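Local coordinates for secreted effector protein SopD (PDB 5CPC) that alters host cell physiology as a Salmonella virulence effector, acting together with SopB in membrane fission and macropinosome formation during invasion, at residues K80-K85 with M158-E163. Sequence-based numbering, arbitrary orientation.
Sequences KIYAFK and MTWHPE
Y82 and W160 meet edge to edge and are linked by the one hydrogen bond between 80-85 and 158-163, an instructive case of aromatic side chains linked through their heteroatoms rather than their faces. The indole NE1 of W160 donates to the phenol OH of Y82 over 3.1 Å. The hydroxyl lies almost in the indole plane, 5° out of it, yet the bond is bent, with an N-H...O angle of 145°. On the tyrosine side, NE1 likewise lies at the ring edge, near CE1 as well as OH. The two planes stand nearly perpendicular, at 88°, and the apolar part of the contact is slight, Y82 CE1 lying 3.9 Å from W160 CD1. The tyrosine chain, CG turned opposite the backbone N, carries the ring out from helix 76-90 to the indole; the backbones come nearest at Y82 and T159, with CA atoms 8.9 Å apart. Within 158-163, T159 CG2 lies 3.6 Å above one face of the W160 indole, over its centre. Just past the helix end, H161 ND1 donates to E163 OE1 at 2.9 Å, tying the turn to the start of the next helix. At the molecular surface, the contact thus joins helix 76-90 to the C-terminal end of helix 141-160; W160 also touches R86 and I32, while F84 packs on L112 and V114 of strand 109-114.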
loop_
_atom_site.group_PDB
_atom_site.type_symbol
_atom_site.label_atom_id
_atom_site.label_comp_id
_atom_site.label_asym_id
_atom_site.label_seq_id
_atom_site.Cartn_x
_atom_site.Cartn_y
_atom_site.Cartn_z
ATOM N N LYS A 80 -4.065 14.380 -3.883
ATOM C CA LYS A 80 -4.492 15.268 -2.788
ATOM C C LYS A 80 -3.831 14.906 -1.506
ATOM O O LYS A 80 -3.446 15.796 -0.786
ATOM C CB LYS A 80 -5.999 15.294 -2.589
ATOM C CG LYS A 80 -6.739 16.068 -3.679
ATOM C CD LYS A 80 -8.259 16.097 -3.417
ATOM C CE LYS A 80 -8.991 16.622 -4.636
ATOM N NZ LYS A 80 -10.451 16.829 -4.303
ATOM N N ILE A 81 -3.598 13.603 -1.274
ATOM C CA ILE A 81 -3.129 13.150 -0.007
ATOM C C ILE A 81 -1.722 13.670 0.224
ATOM O O ILE A 81 -1.457 14.325 1.255
ATOM C CB ILE A 81 -3.218 11.568 0.196
ATOM C CG1 ILE A 81 -4.609 10.939 -0.094
ATOM C CG2 ILE A 81 -2.655 11.182 1.542
ATOM C CD1 ILE A 81 -5.857 11.625 0.445
ATOM N N TYR A 82 -0.795 13.392 -0.699
ATOM C CA TYR A 82 0.535 14.009 -0.570
ATOM C C TYR A 82 0.456 15.571 -0.627
ATOM O O TYR A 82 1.140 16.233 0.148
ATOM C CB TYR A 82 1.566 13.462 -1.601
ATOM C CG TYR A 82 2.906 14.109 -1.499
ATOM C CD1 TYR A 82 3.451 14.781 -2.611
ATOM C CD2 TYR A 82 3.630 14.104 -0.293
ATOM C CE1 TYR A 82 4.723 15.413 -2.542
ATOM C CE2 TYR A 82 4.938 14.759 -0.192
ATOM C CZ TYR A 82 5.452 15.404 -1.346
ATOM O OH TYR A 82 6.654 16.054 -1.325
ATOM N N ALA A 83 -0.395 16.138 -1.464
ATOM C CA ALA A 83 -0.503 17.675 -1.536
ATOM C C ALA A 83 -0.913 18.279 -0.170
ATOM O O ALA A 83 -0.346 19.304 0.328
ATOM C CB ALA A 83 -1.492 18.091 -2.587
ATOM N N PHE A 84 -1.854 17.593 0.477
ATOM C CA PHE A 84 -2.268 18.008 1.834
ATOM C C PHE A 84 -1.087 17.979 2.808
ATOM O O PHE A 84 -0.962 18.851 3.681
ATOM C CB PHE A 84 -3.467 17.177 2.310
ATOM C CG PHE A 84 -4.126 17.708 3.583
ATOM C CD1 PHE A 84 -4.752 18.932 3.601
ATOM C CD2 PHE A 84 -4.077 16.958 4.769
ATOM C CE1 PHE A 84 -5.345 19.433 4.766
ATOM C CE2 PHE A 84 -4.684 17.445 5.963
ATOM C CZ PHE A 84 -5.312 18.685 5.960
ATOM N N LYS A 85 -0.224 16.982 2.654
ATOM C CA LYS A 85 0.992 16.874 3.434
ATOM C C LYS A 85 1.862 18.110 3.102
ATOM O O LYS A 85 2.397 18.810 4.026
ATOM C CB LYS A 85 1.715 15.536 3.099
ATOM C CG LYS A 85 2.546 14.872 4.216
ATOM C CD LYS A 85 3.738 15.692 4.750
ATOM C CE LYS A 85 3.488 16.230 6.207
ATOM N NZ LYS A 85 4.084 17.609 6.584
ATOM N N MET A 158 4.747 10.307 -8.085
ATOM C CA MET A 158 4.135 10.656 -9.307
ATOM C C MET A 158 4.230 12.178 -9.564
ATOM O O MET A 158 4.087 12.592 -10.710
ATOM C CB MET A 158 2.693 10.231 -9.308
ATOM C CG MET A 158 2.439 8.741 -9.570
ATOM S SD MET A 158 0.636 8.547 -9.589
ATOM C CE MET A 158 0.493 7.316 -10.814
ATOM N N THR A 159 4.503 12.960 -8.510
ATOM C CA THR A 159 4.487 14.422 -8.534
ATOM C C THR A 159 5.891 14.939 -8.836
ATOM O O THR A 159 6.090 15.788 -9.709
ATOM C CB THR A 159 3.977 14.968 -7.166
ATOM O OG1 THR A 159 2.574 14.694 -7.057
ATOM C CG2 THR A 159 4.209 16.475 -6.997
ATOM N N TRP A 160 6.863 14.461 -8.083
ATOM C CA TRP A 160 8.212 14.909 -8.271
ATOM C C TRP A 160 9.026 14.012 -9.214
ATOM O O TRP A 160 10.128 14.433 -9.624
ATOM C CB TRP A 160 8.941 15.094 -6.928
ATOM C CG TRP A 160 8.248 16.051 -6.021
ATOM C CD1 TRP A 160 7.968 15.867 -4.684
ATOM C CD2 TRP A 160 7.706 17.343 -6.374
ATOM N NE1 TRP A 160 7.299 16.966 -4.188
ATOM C CE2 TRP A 160 7.112 17.882 -5.188
ATOM C CE3 TRP A 160 7.670 18.101 -7.565
ATOM C CZ2 TRP A 160 6.507 19.155 -5.158
ATOM C CZ3 TRP A 160 7.055 19.370 -7.551
ATOM C CH2 TRP A 160 6.470 19.882 -6.348
ATOM N N HIS A 161 8.522 12.813 -9.566
ATOM C CA HIS A 161 9.310 11.903 -10.432
ATOM C C HIS A 161 8.490 11.225 -11.463
ATOM O O HIS A 161 8.425 9.991 -11.449
ATOM C CB HIS A 161 10.017 10.823 -9.622
ATOM C CG HIS A 161 10.944 11.396 -8.629
ATOM N ND1 HIS A 161 12.162 11.929 -8.992
ATOM C CD2 HIS A 161 10.795 11.638 -7.305
ATOM C CE1 HIS A 161 12.747 12.435 -7.917
ATOM N NE2 HIS A 161 11.947 12.256 -6.878
ATOM N N PRO A 162 7.865 12.018 -12.339
ATOM C CA PRO A 162 7.008 11.558 -13.386
ATOM C C PRO A 162 7.778 10.659 -14.392
ATOM O O PRO A 162 7.155 9.871 -15.111
ATOM C CB PRO A 162 6.559 12.874 -14.048
ATOM C CG PRO A 162 7.677 13.864 -13.773
ATOM C CD PRO A 162 8.059 13.489 -12.374
ATOM N N GLU A 163 9.116 10.783 -14.424
ATOM C CA GLU A 163 9.957 9.968 -15.299
ATOM C C GLU A 163 9.702 8.517 -14.914
ATOM O O GLU A 163 9.661 7.654 -15.800
ATOM C CB GLU A 163 11.453 10.349 -15.181
ATOM C CG GLU A 163 12.175 10.151 -13.778
ATOM C CD GLU A 163 11.986 11.366 -12.786
ATOM O OE1 GLU A 163 12.718 11.420 -11.749
ATOM O OE2 GLU A 163 11.124 12.269 -13.023
#